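Local atomic coordinates of endosialidase (Enterobacteria phage phi92, PDB entry 4HIZ), a protein that hydrolyses internal linkages of sialic acid polymers, probably both alpha-2,8 and alpha-2,9 bonds, as a trimeric phage endosialidase. Residues E349-Y354 with H396-F401; P400-G405 with V477-G482; Y407-G412 with Y520-T525; F437-N442 with V453-I458. One frame throughout, in Å; residues are numbered along the deposited sequence.

Contact 1: residues E349-Y354 with H396-F401; sequences EPCIKY and HTNLPF
The sulfur of Cys351 and the ring of Phe401 make the main touches where two blades of the catalytic beta-propeller meet: Cys351 lies on strand 347-355, the first strand of one blade, and Phe401 opens the first strand of the next. The two segments run nearly parallel, 9° apart. Cys351 SG, turned anti to the carbonyl carbon (chi1 -72°), lies against the backbone of the neighbour, 3.5 Å from Pro400 CA; a small, weakly polar thiol suits this close, buried approach. Phe401 holds its ring in the less common position between its own N and carbonyl carbon (chi1 64°), which swings it over to strand 347-355. There Cys351 O sits at the ring edge, 3.5 Å from Phe401 CE1, while Lys353 CG lies over one face. Lys353 serves two purposes: its apolar stem passes the ring, with CB 3.7 Å from Phe401 CE2, and its bent chain curls NZ back to Ile352 O and into a salt bridge with Asp88. Waters fill in where the backbones do not pair directly. One accepts from both Lys353 NZ and Phe401 N; the other accepts from Leu399 N at 3.0 Å and donates to Glu349 O at 2.8 Å.

Contact 2: residues P400-G405 with V477-G482; sequences PFAKVG and VCVKDG. With NA (sodium ion), chain B; EDO (1,2-ethanediol), chain L; EDO (1,2-ethanediol), chain R.
Val477 turns both methyl groups to strand 401-404 and sets them against Pro400 and Ala402, on either side of Phe401 in the sequence. CG2 lies against Pro400, whose ring crosses the valine side chain at about a right angle, with Pro400 CB 3.8 Å from Val477 CG2. CG1, anti to the backbone N (chi1 169°), reaches the other way along the strand to Ala402 CB at 3.6 Å. The alanine methyl is thus shared between two valines, since Val479 CG2 approaches it at 3.8 Å. Branched residues two apart on one strand, meeting a proline and a small alanine two apart on the other, bring the strands together through short side chains; the strand axes are 6.1 Å apart at their closest and diverge by 36°. The strands separate beyond Ala402 and Val479, and Lys403, between Ala402 and Val404, points away. At the near end a water donates to both Phe401 O and Val477 O, 2.8 Å from Val477 O. The Val477 carbonyl also binds the sodium ion at 2.7 Å, with Thr90 O as another ligand; this oxygen, on an outermost strand of its sheet, is shared by ion and water, and a second water also binds the ion. The two strands belong to different propeller sheets: 401-404 pairs with strand 407-413, while 473-480 pairs with strand 483-490, whose Leu484 and Tyr486 pack against Ala402, Pro400 and Val477.

Contact 3: residues Y407-G412 with Y520-T525; sequences YLYIFG and YRLKIT
Tyr409 and Leu522 meet at about a right angle in the layer between two neighbouring sheets of the beta-propeller, Leu522 CD2 lying 3.7 Å from Tyr409 CE2. The backbones stand well apart, the strand axes 11.7 Å at their closest, and large side chains fill the distance. The same leucine methyl lies near the plane of the Phe411 ring, at its edge, and so touches both aromatics, which project two residues apart from strand 407-413. With CG anti to the backbone N (chi1 175°) and CD2 in turn anti to CA, the Leu522 branch is extended and CD2 reaches the rings. Ile524 CG2 is placed over a face of the Tyr409 ring, 4.3 Å from CZ, and on the far side of Leu522 the Phe411 and Tyr520 side chains cross, CE2 of the first 4.2 Å from CD2 of the second. Phenylalanine, with no polar group, suits a place among Leu522, Met438 and the rings of Tyr486 and Tyr520, while the Tyr409 hydroxyl finds polar partners.

Farther out, Met438 packs against Tyr409, Phe411 and Leu522, and the Phe411 ring stacks with that of Tyr486. Lys440 NZ is hydrogen-bonded to the Tyr409 hydroxyl, and this probably helps to hold the Tyr409 ring in place. That same OH is joined at 2.6 Å to a water, and the water donates to Ile524 O at 3.1 Å.

Contact 4: residues F437-N442 with V453-I458; sequences FMCKIN and VQWFNI
An antiparallel strand pair within one propeller sheet forms this contact, strand 435-442 against 456-460, which is bordered on its other side by strand 61-64, where Trp455 and Asn457 bond to Thr62. Met438 and Phe456 make its hydrogen-bonded pair: Met438 N donates to Phe456 O at 2.8 Å, and Phe456 N returns a nearly straight bond to Met438 O (173°). Next to it Phe437 and Asn457 form a non-hydrogen-bonded pair, and Phe437 CA comes within 3.0 Å of Phe456 O in a CA-H...O contact.

Cys439 and Trp455 come next and are still close; beyond them the backbones part. Cys439 SG sits over the six-membered ring of Trp455, 3.8 Å from its centroid and 17° off the normal, with its CB over the same face. The thiol occupies the position between backbone N and carbonyl carbon (chi1 68°), which turns it onto the indole. Val453 CG2 touches both Cys439 CB and Ile441 CD1, extending the apolar surface with branched groups. Where the backbones part, a water accepts from Lys440 N and donates to Gln454 O.

The Trp455 and Phe437 side chains pack together, with Phe437 CB 3.7 Å from Trp455 CE3, and Trp420 meets both rings. Met438 lies on the opposite face from Phe437; its CB meets Ile458 CD1 at 4.0 Å, and both side chains pack on Phe411 and Phe69. The Phe456 ring presents its edge to Met438 O.

A polarisable sulfur over an electron-rich indole is a favourable dispersive pairing, and it probably adds to the hold on the two strands just past the last direct backbone bond.

Overall arrangement
Followed from the N terminus, the chain leaves strand 347-355, completes its blade and returns at 396-401, where contact 1 closes a loop. Contact 2 begins on that same stretch, sharing Pro400 and Phe401, and joins it to 477-482. Contact 3 opens next on strand 407-413 and reaches 520-525, so contacts 2 and 3 cross. Contact 4 closes a short loop from 437-442 to 453-458, nested within both. Contact 4 lies inside one sheet; contacts 1, 2 and 3 tie that sheet to its neighbours, 1 to the sheet of strand 347-355, and 2 and 3 to the sheet of strands 473-480 and 516-523. Backbone pairing of strand 407-413 with 401-404 and with 435-442 links contact 3 to contacts 2 and 4.

Contact 1: residues E349-Y354 with H396-F401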
# COMPACT_ATOMS: atom_id res chain seq x y z
N GLU A 349 -36.00 5.59 -8.37
CA GLU A 349 -34.98 4.55 -8.18
C GLU A 349 -35.51 3.20 -7.76
O GLU A 349 -35.18 2.70 -6.67
CB GLU A 349 -33.93 5.05 -7.18
CG GLU A 349 -33.11 6.17 -7.80
CD GLU A 349 -32.13 6.83 -6.83
OE1 GLU A 349 -32.08 6.43 -5.64
OE2 GLU A 349 -31.43 7.78 -7.25
N PRO A 350 -36.33 2.58 -8.61
CA PRO A 350 -36.82 1.23 -8.30
C PRO A 350 -35.69 0.19 -8.28
O PRO A 350 -34.85 0.19 -9.17
CB PRO A 350 -37.77 0.92 -9.47
CG PRO A 350 -37.24 1.79 -10.61
CD PRO A 350 -36.82 3.08 -9.91
N CYS A 351 -35.72 -0.69 -7.28
CA CYS A 351 -34.86 -1.88 -7.32
C CYS A 351 -35.78 -2.97 -7.82
O CYS A 351 -36.91 -3.13 -7.31
CB CYS A 351 -34.34 -2.24 -5.94
SG CYS A 351 -33.08 -1.06 -5.34
N ILE A 352 -35.32 -3.73 -8.80
CA ILE A 352 -36.18 -4.77 -9.37
C ILE A 352 -35.45 -6.11 -9.43
O ILE A 352 -34.26 -6.16 -9.76
CB ILE A 352 -36.67 -4.42 -10.79
CG1 ILE A 352 -35.52 -4.05 -11.73
CG2 ILE A 352 -37.66 -3.26 -10.72
CD1 ILE A 352 -35.96 -3.86 -13.21
N LYS A 353 -36.15 -7.19 -9.07
CA LYS A 353 -35.57 -8.53 -9.15
C LYS A 353 -36.65 -9.53 -9.55
O LYS A 353 -37.75 -9.52 -9.00
CB LYS A 353 -34.94 -8.95 -7.82
CG LYS A 353 -33.69 -8.13 -7.42
CD LYS A 353 -32.53 -8.39 -8.40
CE LYS A 353 -31.33 -7.41 -8.21
NZ LYS A 353 -31.80 -5.95 -8.44
N TYR A 354 -36.31 -10.40 -10.48
CA TYR A 354 -37.23 -11.45 -10.95
C TYR A 354 -36.84 -12.78 -10.33
O TYR A 354 -35.67 -13.19 -10.41
CB TYR A 354 -37.13 -11.50 -12.46
CG TYR A 354 -38.03 -12.49 -13.16
CD1 TYR A 354 -39.35 -12.16 -13.45
CD2 TYR A 354 -37.54 -13.72 -13.58
CE1 TYR A 354 -40.17 -13.07 -14.16
CE2 TYR A 354 -38.36 -14.61 -14.26
CZ TYR A 354 -39.66 -14.27 -14.53
OH TYR A 354 -40.46 -15.17 -15.24
N HIS A 396 -35.62 8.75 1.01
CA HIS A 396 -34.22 9.14 0.75
C HIS A 396 -33.29 8.00 0.46
O HIS A 396 -32.10 8.22 0.12
CB HIS A 396 -33.59 9.98 1.90
CG HIS A 396 -34.15 11.36 2.01
ND1 HIS A 396 -34.98 11.93 1.07
CD2 HIS A 396 -33.96 12.30 2.97
CE1 HIS A 396 -35.30 13.16 1.46
NE2 HIS A 396 -34.69 13.40 2.61
N THR A 397 -33.82 6.78 0.57
CA THR A 397 -32.99 5.60 0.33
C THR A 397 -33.63 4.71 -0.72
O THR A 397 -34.86 4.49 -0.71
CB THR A 397 -32.71 4.81 1.66
OG1 THR A 397 -31.85 3.69 1.39
CG2 THR A 397 -33.98 4.26 2.30
N ASN A 398 -32.81 4.17 -1.63
CA ASN A 398 -33.29 3.01 -2.38
C ASN A 398 -33.35 1.81 -1.43
O ASN A 398 -32.71 1.82 -0.37
CB ASN A 398 -32.45 2.73 -3.64
CG ASN A 398 -31.04 2.29 -3.32
OD1 ASN A 398 -30.45 2.83 -2.42
ND2 ASN A 398 -30.51 1.34 -4.05
N LEU A 399 -34.08 0.78 -1.83
CA LEU A 399 -34.31 -0.39 -0.97
C LEU A 399 -33.96 -1.67 -1.72
O LEU A 399 -34.84 -2.42 -2.16
CB LEU A 399 -35.77 -0.46 -0.50
CG LEU A 399 -36.24 0.67 0.44
CD1 LEU A 399 -37.71 0.43 0.86
CD2 LEU A 399 -35.38 0.73 1.69
N PRO A 400 -32.67 -1.92 -1.89
CA PRO A 400 -32.27 -3.15 -2.61
C PRO A 400 -32.54 -4.38 -1.78
O PRO A 400 -32.67 -4.34 -0.53
CB PRO A 400 -30.76 -2.94 -2.87
CG PRO A 400 -30.33 -2.15 -1.64
CD PRO A 400 -31.51 -1.13 -1.44
N PHE A 401 -32.65 -5.52 -2.46
CA PHE A 401 -33.13 -6.70 -1.77
C PHE A 401 -32.77 -7.95 -2.54
O PHE A 401 -32.42 -7.88 -3.73
CB PHE A 401 -34.67 -6.64 -1.59
CG PHE A 401 -35.42 -6.67 -2.90
CD1 PHE A 401 -35.67 -5.47 -3.59
CD2 PHE A 401 -35.86 -7.88 -3.45
CE1 PHE A 401 -36.37 -5.48 -4.81
CE2 PHE A 401 -36.58 -7.88 -4.68
CZ PHE A 401 -36.80 -6.69 -5.35
O HOH W 1 -35.63 1.17 -4.31
O HOH W 2 -32.51 -5.48 -5.55

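Contact 2: residues P400-G405 with V477-G482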
# COMPACT_ATOMS: atom_id res chain seq x y z
N PRO A 400 -32.67 -1.92 -1.89
CA PRO A 400 -32.27 -3.15 -2.61
C PRO A 400 -32.54 -4.38 -1.78
O PRO A 400 -32.67 -4.34 -0.53
CB PRO A 400 -30.76 -2.94 -2.87
CG PRO A 400 -30.33 -2.15 -1.64
CD PRO A 400 -31.51 -1.13 -1.44
N PHE A 401 -32.65 -5.52 -2.46
CA PHE A 401 -33.13 -6.70 -1.77
C PHE A 401 -32.77 -7.95 -2.54
O PHE A 401 -32.42 -7.88 -3.73
CB PHE A 401 -34.67 -6.64 -1.59
CG PHE A 401 -35.42 -6.67 -2.90
CD1 PHE A 401 -35.67 -5.47 -3.59
CD2 PHE A 401 -35.86 -7.88 -3.45
CE1 PHE A 401 -36.37 -5.48 -4.81
CE2 PHE A 401 -36.58 -7.88 -4.68
CZ PHE A 401 -36.80 -6.69 -5.35
N ALA A 402 -32.84 -9.08 -1.85
CA ALA A 402 -32.84 -10.38 -2.54
C ALA A 402 -33.92 -11.27 -1.94
O ALA A 402 -34.33 -11.06 -0.80
CB ALA A 402 -31.45 -11.06 -2.33
N LYS A 403 -34.37 -12.28 -2.71
CA LYS A 403 -35.33 -13.26 -2.19
C LYS A 403 -34.56 -14.51 -1.77
O LYS A 403 -33.76 -15.05 -2.56
CB LYS A 403 -36.37 -13.65 -3.27
CG LYS A 403 -37.43 -14.58 -2.73
CD LYS A 403 -38.58 -14.69 -3.76
CE LYS A 403 -39.71 -15.54 -3.23
NZ LYS A 403 -39.29 -16.99 -3.22
N VAL A 404 -34.77 -14.94 -0.53
CA VAL A 404 -34.13 -16.17 -0.05
C VAL A 404 -35.26 -16.99 0.55
O VAL A 404 -35.87 -16.60 1.54
CB VAL A 404 -33.07 -15.87 1.03
CG1 VAL A 404 -32.42 -17.17 1.52
CG2 VAL A 404 -31.99 -14.92 0.50
N GLY A 405 -35.57 -18.12 -0.08
CA GLY A 405 -36.74 -18.87 0.32
C GLY A 405 -37.98 -18.01 0.20
O GLY A 405 -38.18 -17.31 -0.80
N VAL A 477 -27.81 -5.21 -3.44
CA VAL A 477 -27.74 -6.53 -2.78
C VAL A 477 -27.45 -7.62 -3.77
O VAL A 477 -28.05 -7.67 -4.86
CB VAL A 477 -29.09 -6.84 -2.06
CG1 VAL A 477 -29.16 -8.33 -1.57
CG2 VAL A 477 -29.29 -5.81 -0.87
N CYS A 478 -26.54 -8.53 -3.40
CA CYS A 478 -26.37 -9.73 -4.22
C CYS A 478 -26.12 -10.93 -3.31
O CYS A 478 -25.99 -10.79 -2.09
CB CYS A 478 -25.19 -9.55 -5.21
SG CYS A 478 -23.59 -9.26 -4.37
N VAL A 479 -26.09 -12.13 -3.90
CA VAL A 479 -25.98 -13.35 -3.09
C VAL A 479 -24.99 -14.28 -3.72
O VAL A 479 -24.97 -14.45 -4.95
CB VAL A 479 -27.38 -14.06 -3.02
CG1 VAL A 479 -27.30 -15.48 -2.42
CG2 VAL A 479 -28.35 -13.21 -2.19
N LYS A 480 -24.18 -14.93 -2.88
CA LYS A 480 -23.33 -16.03 -3.35
C LYS A 480 -23.46 -17.19 -2.38
O LYS A 480 -23.08 -17.08 -1.24
CB LYS A 480 -21.86 -15.62 -3.49
CG LYS A 480 -20.97 -16.81 -3.96
CD LYS A 480 -19.50 -16.45 -4.08
CE LYS A 480 -18.64 -17.68 -4.47
NZ LYS A 480 -18.64 -18.67 -3.38
N ASP A 481 -24.03 -18.29 -2.86
CA ASP A 481 -24.21 -19.48 -2.02
C ASP A 481 -24.91 -19.14 -0.71
O ASP A 481 -25.99 -18.54 -0.71
CB ASP A 481 -22.84 -20.21 -1.82
CG ASP A 481 -22.22 -20.65 -3.16
OD1 ASP A 481 -22.91 -21.37 -3.92
OD2 ASP A 481 -21.07 -20.26 -3.49
N GLY A 482 -24.25 -19.42 0.40
CA GLY A 482 -24.84 -19.20 1.71
C GLY A 482 -24.66 -17.84 2.34
O GLY A 482 -24.95 -17.67 3.52
NA NA B . -27.71 -7.87 -7.52
C1 EDO L . -26.01 -13.15 -8.41
O1 EDO L . -25.79 -11.95 -9.14
C2 EDO L . -27.21 -13.07 -7.47
O2 EDO L . -27.09 -11.94 -6.63
C1 EDO R . -21.69 -18.40 -7.98
O1 EDO R . -20.91 -18.12 -9.14
C2 EDO R . -20.89 -19.11 -6.91
O2 EDO R . -21.78 -19.96 -6.18
O HOH W 3 -30.44 -9.15 -5.29
O HOH W 4 -28.85 -9.90 -9.16

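Contact 3: residues Y407-G412 with Y520-T525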
# COMPACT_ATOMS: atom_id res chain seq x y z
N TYR A 407 -38.76 -15.34 1.71
CA TYR A 407 -38.61 -13.97 2.19
C TYR A 407 -37.82 -13.07 1.27
O TYR A 407 -36.85 -13.48 0.63
CB TYR A 407 -37.86 -13.98 3.53
CG TYR A 407 -38.63 -14.67 4.61
CD1 TYR A 407 -39.55 -13.97 5.39
CD2 TYR A 407 -38.44 -16.03 4.86
CE1 TYR A 407 -40.26 -14.61 6.41
CE2 TYR A 407 -39.15 -16.68 5.86
CZ TYR A 407 -40.06 -15.98 6.62
OH TYR A 407 -40.75 -16.65 7.60
N LEU A 408 -38.20 -11.80 1.25
CA LEU A 408 -37.34 -10.76 0.71
C LEU A 408 -36.57 -10.18 1.88
O LEU A 408 -37.17 -9.79 2.89
CB LEU A 408 -38.17 -9.63 0.08
CG LEU A 408 -39.04 -10.03 -1.12
CD1 LEU A 408 -39.61 -8.78 -1.77
CD2 LEU A 408 -38.23 -10.81 -2.14
N TYR A 409 -35.25 -10.10 1.73
CA TYR A 409 -34.39 -9.38 2.69
C TYR A 409 -34.13 -8.01 2.07
O TYR A 409 -33.48 -7.92 1.01
CB TYR A 409 -33.06 -10.10 2.88
CG TYR A 409 -33.11 -11.33 3.73
CD1 TYR A 409 -33.60 -12.53 3.23
CD2 TYR A 409 -32.60 -11.33 5.02
CE1 TYR A 409 -33.60 -13.66 4.01
CE2 TYR A 409 -32.60 -12.45 5.79
CZ TYR A 409 -33.10 -13.62 5.28
OH TYR A 409 -33.10 -14.76 6.05
N ILE A 410 -34.68 -6.97 2.70
CA ILE A 410 -34.71 -5.61 2.14
C ILE A 410 -33.90 -4.67 3.04
O ILE A 410 -34.11 -4.68 4.25
CB ILE A 410 -36.16 -5.09 2.04
CG1 ILE A 410 -36.98 -6.06 1.18
CG2 ILE A 410 -36.17 -3.68 1.43
CD1 ILE A 410 -38.48 -5.73 1.15
N PHE A 411 -33.02 -3.87 2.44
CA PHE A 411 -32.07 -3.03 3.18
C PHE A 411 -32.25 -1.57 2.78
O PHE A 411 -32.55 -1.25 1.63
CB PHE A 411 -30.62 -3.43 2.83
CG PHE A 411 -30.25 -4.81 3.30
CD1 PHE A 411 -30.66 -5.95 2.58
CD2 PHE A 411 -29.54 -4.98 4.47
CE1 PHE A 411 -30.31 -7.22 3.01
CE2 PHE A 411 -29.17 -6.28 4.91
CZ PHE A 411 -29.55 -7.39 4.19
N GLY A 412 -31.98 -0.67 3.72
CA GLY A 412 -31.92 0.74 3.41
C GLY A 412 -31.07 1.42 4.48
O GLY A 412 -30.78 0.82 5.53
N TYR A 520 -22.07 -5.62 4.05
CA TYR A 520 -22.62 -6.33 5.19
C TYR A 520 -22.93 -7.74 4.69
O TYR A 520 -23.80 -7.93 3.79
CB TYR A 520 -23.91 -5.66 5.67
CG TYR A 520 -24.50 -6.32 6.88
CD1 TYR A 520 -24.04 -6.02 8.17
CD2 TYR A 520 -25.54 -7.25 6.75
CE1 TYR A 520 -24.62 -6.65 9.30
CE2 TYR A 520 -26.11 -7.86 7.86
CZ TYR A 520 -25.67 -7.55 9.12
OH TYR A 520 -26.29 -8.18 10.20
N ARG A 521 -22.20 -8.72 5.21
CA ARG A 521 -22.29 -10.10 4.71
C ARG A 521 -23.09 -10.89 5.75
O ARG A 521 -22.68 -11.02 6.92
CB ARG A 521 -20.90 -10.71 4.55
CG ARG A 521 -20.97 -12.14 4.01
CD ARG A 521 -19.56 -12.78 3.82
NE ARG A 521 -18.98 -13.26 5.07
CZ ARG A 521 -17.90 -14.06 5.09
NH1 ARG A 521 -17.27 -14.36 3.97
NH2 ARG A 521 -17.42 -14.50 6.26
N LEU A 522 -24.25 -11.40 5.31
CA LEU A 522 -25.25 -12.02 6.17
C LEU A 522 -25.43 -13.51 5.84
O LEU A 522 -25.69 -13.88 4.66
CB LEU A 522 -26.62 -11.30 6.01
CG LEU A 522 -27.77 -11.95 6.78
CD1 LEU A 522 -27.57 -11.81 8.29
CD2 LEU A 522 -29.10 -11.25 6.40
N LYS A 523 -25.31 -14.37 6.84
CA LYS A 523 -25.55 -15.81 6.65
C LYS A 523 -27.02 -16.09 6.33
O LYS A 523 -27.92 -15.66 7.06
CB LYS A 523 -25.12 -16.57 7.92
CG LYS A 523 -25.49 -18.04 7.97
CD LYS A 523 -24.79 -18.66 9.20
CE LYS A 523 -25.04 -20.15 9.33
NZ LYS A 523 -26.49 -20.42 9.40
N ILE A 524 -27.28 -16.81 5.23
CA ILE A 524 -28.65 -17.04 4.81
C ILE A 524 -29.00 -18.53 4.61
O ILE A 524 -30.14 -18.86 4.30
CB ILE A 524 -29.02 -16.27 3.48
CG1 ILE A 524 -28.01 -16.62 2.38
CG2 ILE A 524 -29.18 -14.73 3.77
CD1 ILE A 524 -28.37 -16.19 0.99
N THR A 525 -28.03 -19.43 4.80
CA THR A 525 -28.30 -20.88 4.78
C THR A 525 -27.46 -21.53 5.87
O THR A 525 -26.61 -20.86 6.47
CB THR A 525 -27.88 -21.59 3.44
OG1 THR A 525 -26.45 -21.66 3.34
CG2 THR A 525 -28.44 -20.91 2.22
O HOH W 5 -32.49 -17.08 5.17

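Contact 4: residues F437-N442 with V453-I458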
# COMPACT_ATOMS: atom_id res chain seq x y z
N PHE A 437 -30.77 -0.25 8.07
CA PHE A 437 -31.84 -1.13 8.49
C PHE A 437 -32.08 -2.26 7.50
O PHE A 437 -31.79 -2.15 6.33
CB PHE A 437 -33.16 -0.35 8.54
CG PHE A 437 -33.19 0.75 9.57
CD1 PHE A 437 -33.58 0.47 10.88
CD2 PHE A 437 -32.85 2.07 9.21
CE1 PHE A 437 -33.64 1.48 11.85
CE2 PHE A 437 -32.88 3.10 10.19
CZ PHE A 437 -33.30 2.80 11.49
N MET A 438 -32.63 -3.34 8.01
CA MET A 438 -33.00 -4.49 7.20
C MET A 438 -34.38 -4.93 7.67
O MET A 438 -34.66 -4.94 8.87
CB MET A 438 -31.99 -5.63 7.40
CG MET A 438 -32.31 -6.88 6.54
SD MET A 438 -31.20 -8.25 6.99
CE MET A 438 -31.89 -8.84 8.54
N CYS A 439 -35.23 -5.35 6.74
CA CYS A 439 -36.44 -6.08 7.13
C CYS A 439 -36.53 -7.36 6.32
O CYS A 439 -35.82 -7.54 5.31
CB CYS A 439 -37.73 -5.22 6.99
SG CYS A 439 -38.20 -4.79 5.31
N LYS A 440 -37.37 -8.27 6.80
CA LYS A 440 -37.51 -9.58 6.19
C LYS A 440 -39.01 -9.81 5.96
O LYS A 440 -39.76 -10.01 6.93
CB LYS A 440 -36.90 -10.62 7.16
CG LYS A 440 -36.86 -12.03 6.63
CD LYS A 440 -36.09 -12.93 7.63
CE LYS A 440 -36.17 -14.39 7.22
NZ LYS A 440 -35.30 -15.29 8.04
N ILE A 441 -39.43 -9.76 4.70
CA ILE A 441 -40.86 -9.81 4.36
C ILE A 441 -41.19 -11.15 3.71
O ILE A 441 -40.57 -11.52 2.73
CB ILE A 441 -41.26 -8.68 3.38
CG1 ILE A 441 -40.87 -7.30 3.91
CG2 ILE A 441 -42.78 -8.74 3.05
CD1 ILE A 441 -41.36 -7.05 5.25
N ASN A 442 -42.16 -11.88 4.28
CA ASN A 442 -42.63 -13.12 3.68
C ASN A 442 -43.49 -12.77 2.46
O ASN A 442 -44.59 -12.20 2.61
CB ASN A 442 -43.46 -13.92 4.68
CG ASN A 442 -43.77 -15.32 4.19
OD1 ASN A 442 -44.00 -15.54 2.99
ND2 ASN A 442 -43.74 -16.30 5.11
N VAL A 453 -44.50 -3.94 9.81
CA VAL A 453 -43.13 -4.21 9.40
C VAL A 453 -42.13 -3.94 10.52
O VAL A 453 -42.24 -2.92 11.25
CB VAL A 453 -42.73 -3.46 8.09
CG1 VAL A 453 -42.77 -1.95 8.28
CG2 VAL A 453 -41.33 -3.92 7.61
N GLN A 454 -41.20 -4.87 10.69
CA GLN A 454 -40.16 -4.77 11.70
C GLN A 454 -38.84 -4.46 11.00
O GLN A 454 -38.23 -5.33 10.37
CB GLN A 454 -40.07 -6.07 12.49
CG GLN A 454 -39.01 -5.99 13.58
CD GLN A 454 -39.05 -7.15 14.53
OE1 GLN A 454 -39.55 -8.22 14.20
NE2 GLN A 454 -38.52 -6.94 15.74
N TRP A 455 -38.40 -3.21 11.09
CA TRP A 455 -37.07 -2.85 10.61
C TRP A 455 -36.02 -3.02 11.71
O TRP A 455 -36.20 -2.55 12.84
CB TRP A 455 -37.06 -1.38 10.20
CG TRP A 455 -37.85 -1.03 8.94
CD1 TRP A 455 -39.06 -0.35 8.86
CD2 TRP A 455 -37.40 -1.21 7.60
NE1 TRP A 455 -39.39 -0.15 7.54
CE2 TRP A 455 -38.39 -0.65 6.75
CE3 TRP A 455 -36.25 -1.78 7.04
CZ2 TRP A 455 -38.26 -0.64 5.36
CZ3 TRP A 455 -36.11 -1.78 5.67
CH2 TRP A 455 -37.11 -1.22 4.83
N PHE A 456 -34.95 -3.73 11.36
CA PHE A 456 -33.84 -3.95 12.28
C PHE A 456 -32.67 -3.04 11.91
O PHE A 456 -32.17 -3.09 10.80
CB PHE A 456 -33.35 -5.40 12.14
CG PHE A 456 -34.37 -6.45 12.54
CD1 PHE A 456 -34.41 -6.92 13.86
CD2 PHE A 456 -35.21 -7.03 11.58
CE1 PHE A 456 -35.33 -7.90 14.25
CE2 PHE A 456 -36.13 -8.02 11.95
CZ PHE A 456 -36.18 -8.46 13.27
N ASN A 457 -32.23 -2.22 12.87
CA ASN A 457 -30.98 -1.46 12.73
C ASN A 457 -29.83 -2.44 12.97
O ASN A 457 -29.65 -2.93 14.11
CB ASN A 457 -31.00 -0.32 13.78
CG ASN A 457 -29.73 0.53 13.77
OD1 ASN A 457 -28.93 0.57 12.79
ND2 ASN A 457 -29.53 1.21 14.88
N ILE A 458 -29.12 -2.78 11.90
CA ILE A 458 -28.10 -3.85 11.93
C ILE A 458 -26.65 -3.33 11.97
O ILE A 458 -25.72 -4.09 12.30
CB ILE A 458 -28.25 -4.77 10.71
CG1 ILE A 458 -28.40 -3.95 9.40
CG2 ILE A 458 -29.51 -5.62 10.89
CD1 ILE A 458 -28.11 -4.79 8.14
O HOH W 6 -38.67 -7.90 9.36